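Local coordinates for protein tyrosine recombinase XerH (Helicobacter pylori, PDB 5JK0) that cuts and rejoins recombining DNA molecules as a site-specific tyrosine recombinase, taking part in chromosome segregation, at residues T174-E179 with R313-T318. Residues are numbered along the deposited sequence; the frame is centred on the assembly and turned at random.
Sequences THLNNE and RHSFAT
His175 and Leu176 lie against Ser315 on helix 309-324, the helix that carries the HxxR signature of the tyrosine recombinase catalytic domain, with predicted active-site residues His310 and Arg313. Residues 174-177 form a loop leading into helix 178-190, where Asn177 takes the N-cap position and its OD1 accepts from the backbone N of Glu180.

One hydrogen bond joins the segments. The backbone N of Leu176 donates to Ser315 OG over 2.7 Å, at an N-H...O angle of 163°. Serine suits the place because its short hydroxyl can serve two backbones: OG lies beside its own backbone N (chi1 -58°), where it also bonds to Met311 O one turn back. This small side chain lets the two backbones come close, with the CA atoms of His175 and Ser315 4.7 Å apart.

The other contacts between the segments are packing. CB of His175 rests 3.5 Å from Ser315 OG, while Leu176 presents CB to the same oxygen; its apolar side chain suits a site where it also packs on Met311, Leu312 and Leu181. CB of His314 meets Thr174 O at 3.5 Å, and beyond the two segments its ND1 is hydrogen-bonded to Tyr345, the predicted nucleophile.

The His175 ring, whose ND1 is bonded to Pro173 O, has Thr318 OG1 over one face, offset toward the rim. Threonine fits here because its hydroxyl can also turn back to its own helix: Thr318 OG1 donates to His314 O at 3.0 Å, and Thr318 N reaches the same carbonyl oxygen from the opposite face of its plane.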
ATOM      1  N   THR D 174      -3.014  22.229   5.841  1.00 43.62           N
ATOM      2  CA  THR D 174      -3.512  23.363   6.615  1.00 42.04           C
ATOM      3  C   THR D 174      -3.392  24.660   5.820  1.00 41.56           C
ATOM      4  O   THR D 174      -2.346  24.941   5.233  1.00 41.14           O
ATOM      5  CB  THR D 174      -2.755  23.512   7.951  1.00 39.44           C
ATOM      6  OG1 THR D 174      -2.847  22.291   8.695  1.00 40.89           O
ATOM      7  CG2 THR D 174      -3.339  24.649   8.777  1.00 37.70           C
ATOM      8  N   HIS D 175      -4.465  25.445   5.805  1.00 41.63           N
ATOM      9  CA  HIS D 175      -4.511  26.656   4.994  1.00 42.14           C
ATOM     10  C   HIS D 175      -5.612  27.614   5.435  1.00 42.86           C
ATOM     11  O   HIS D 175      -6.436  27.287   6.289  1.00 44.15           O
ATOM     12  CB  HIS D 175      -4.717  26.294   3.524  1.00 44.95           C
ATOM     13  CG  HIS D 175      -6.033  25.636   3.251  1.00 47.41           C
ATOM     14  ND1 HIS D 175      -6.245  24.288   3.441  1.00 48.58           N
ATOM     15  CD2 HIS D 175      -7.211  26.144   2.813  1.00 49.89           C
ATOM     16  CE1 HIS D 175      -7.493  23.992   3.126  1.00 52.80           C
ATOM     17  NE2 HIS D 175      -8.100  25.100   2.743  1.00 53.39           N
ATOM     18  N   LEU D 176      -5.614  28.799   4.834  1.00 43.97           N
ATOM     19  CA  LEU D 176      -6.671  29.779   5.046  1.00 46.35           C
ATOM     20  C   LEU D 176      -7.463  29.961   3.757  1.00 52.15           C
ATOM     21  O   LEU D 176      -6.878  30.072   2.680  1.00 52.96           O
ATOM     22  CB  LEU D 176      -6.088  31.121   5.497  1.00 43.81           C
ATOM     23  CG  LEU D 176      -5.159  31.129   6.711  1.00 40.53           C
ATOM     24  CD1 LEU D 176      -4.546  32.509   6.902  1.00 39.47           C
ATOM     25  CD2 LEU D 176      -5.905  30.698   7.960  1.00 39.89           C
ATOM     26  N   ASN D 177      -8.787  29.988   3.858  1.00 56.52           N
ATOM     27  CA  ASN D 177      -9.619  30.224   2.683  1.00 61.97           C
ATOM     28  C   ASN D 177      -9.607  31.699   2.294  1.00 63.83           C
ATOM     29  O   ASN D 177      -8.893  32.499   2.900  1.00 61.62           O
ATOM     30  CB  ASN D 177     -11.053  29.738   2.921  1.00 64.28           C
ATOM     31  CG  ASN D 177     -11.679  30.330   4.171  1.00 63.22           C
ATOM     32  OD1 ASN D 177     -11.566  31.526   4.437  1.00 62.12           O
ATOM     33  ND2 ASN D 177     -12.348  29.487   4.947  1.00 64.50           N
ATOM     34  N   ASN D 178     -10.396  32.056   1.287  1.00 60.57           N
ATOM     35  CA  ASN D 178     -10.413  33.424   0.778  1.00 63.62           C
ATOM     36  C   ASN D 178     -10.863  34.432   1.836  1.00 63.85           C
ATOM     37  O   ASN D 178     -10.311  35.529   1.930  1.00 64.27           O
ATOM     38  CB  ASN D 178     -11.318  33.519  -0.451  1.00 67.57           C
ATOM     39  CG  ASN D 178     -10.951  34.678  -1.359  1.00 69.85           C
ATOM     40  OD1 ASN D 178     -10.369  35.669  -0.918  1.00 70.32           O
ATOM     41  ND2 ASN D 178     -11.290  34.558  -2.638  1.00 71.26           N
ATOM     42  N   GLU D 179     -11.858  34.054   2.631  1.00 64.31           N
ATOM     43  CA  GLU D 179     -12.385  34.935   3.670  1.00 65.03           C
ATOM     44  C   GLU D 179     -11.394  35.106   4.818  1.00 62.33           C
ATOM     45  O   GLU D 179     -11.233  36.203   5.353  1.00 63.12           O
ATOM     46  CB  GLU D 179     -13.715  34.398   4.202  1.00 66.64           C
ATOM     47  N   ARG D 313       1.762  29.672   2.271  1.00 32.54           N
ATOM     48  CA  ARG D 313       2.144  29.178   0.954  1.00 31.31           C
ATOM     49  C   ARG D 313       1.120  28.165   0.450  1.00 32.84           C
ATOM     50  O   ARG D 313       0.769  28.161  -0.732  1.00 34.03           O
ATOM     51  CB  ARG D 313       3.546  28.562   1.003  1.00 29.49           C
ATOM     52  CG  ARG D 313       3.984  27.840  -0.265  1.00 28.27           C
ATOM     53  CD  ARG D 313       5.482  27.548  -0.225  1.00 28.71           C
ATOM     54  NE  ARG D 313       5.898  26.567  -1.223  1.00 28.81           N
ATOM     55  CZ  ARG D 313       6.367  26.870  -2.430  1.00 30.74           C
ATOM     56  NH1 ARG D 313       6.482  28.138  -2.804  1.00 31.46           N
ATOM     57  NH2 ARG D 313       6.722  25.903  -3.266  1.00 27.92           N
ATOM     58  N   HIS D 314       0.638  27.315   1.351  1.00 33.60           N
ATOM     59  CA  HIS D 314      -0.424  26.370   1.024  1.00 35.84           C
ATOM     60  C   HIS D 314      -1.713  27.110   0.681  1.00 38.39           C
ATOM     61  O   HIS D 314      -2.455  26.704  -0.212  1.00 39.32           O
ATOM     62  CB  HIS D 314      -0.675  25.402   2.185  1.00 36.58           C
ATOM     63  CG  HIS D 314       0.448  24.442   2.432  1.00 36.96           C
ATOM     64  ND1 HIS D 314       0.915  23.577   1.467  1.00 38.49           N
ATOM     65  CD2 HIS D 314       1.187  24.200   3.542  1.00 36.51           C
ATOM     66  CE1 HIS D 314       1.898  22.849   1.968  1.00 37.88           C
ATOM     67  NE2 HIS D 314       2.082  23.208   3.226  1.00 37.00           N
ATOM     68  N   SER D 315      -1.968  28.198   1.400  1.00 39.12           N
ATOM     69  CA  SER D 315      -3.175  28.989   1.196  1.00 40.44           C
ATOM     70  C   SER D 315      -3.187  29.640  -0.182  1.00 41.91           C
ATOM     71  O   SER D 315      -4.239  29.773  -0.806  1.00 42.96           O
ATOM     72  CB  SER D 315      -3.305  30.057   2.284  1.00 40.86           C
ATOM     73  OG  SER D 315      -3.326  29.470   3.574  1.00 40.34           O
ATOM     74  N   PHE D 316      -2.010  30.045  -0.653  1.00 41.76           N
ATOM     75  CA  PHE D 316      -1.883  30.649  -1.974  1.00 41.84           C
ATOM     76  C   PHE D 316      -2.098  29.617  -3.074  1.00 42.31           C
ATOM     77  O   PHE D 316      -2.798  29.877  -4.052  1.00 44.10           O
ATOM     78  CB  PHE D 316      -0.511  31.311  -2.138  1.00 40.94           C
ATOM     79  CG  PHE D 316      -0.220  31.765  -3.544  1.00 41.96           C
ATOM     80  CD1 PHE D 316      -0.758  32.943  -4.033  1.00 43.60           C
ATOM     81  CD2 PHE D 316       0.593  31.010  -4.376  1.00 41.23           C
ATOM     82  CE1 PHE D 316      -0.494  33.360  -5.324  1.00 44.76           C
ATOM     83  CE2 PHE D 316       0.860  31.423  -5.669  1.00 42.50           C
ATOM     84  CZ  PHE D 316       0.317  32.599  -6.143  1.00 44.11           C
ATOM     85  N   ALA D 317      -1.487  28.447  -2.909  1.00 41.34           N
ATOM     86  CA  ALA D 317      -1.594  27.377  -3.895  1.00 41.97           C
ATOM     87  C   ALA D 317      -3.032  26.886  -4.019  1.00 43.79           C
ATOM     88  O   ALA D 317      -3.509  26.608  -5.120  1.00 44.92           O
ATOM     89  CB  ALA D 317      -0.673  26.224  -3.529  1.00 40.19           C
ATOM     90  N   THR D 318      -3.717  26.784  -2.887  1.00 43.54           N
ATOM     91  CA  THR D 318      -5.112  26.361  -2.874  1.00 45.03           C
ATOM     92  C   THR D 318      -5.989  27.377  -3.595  1.00 47.80           C
ATOM     93  O   THR D 318      -6.730  27.026  -4.512  1.00 50.67           O
ATOM     94  CB  THR D 318      -5.634  26.167  -1.439  1.00 42.89           C
ATOM     95  OG1 THR D 318      -4.904  25.110  -0.804  1.00 39.69           O
ATOM     96  CG2 THR D 318      -7.115  25.814  -1.453  1.00 45.60           C
TER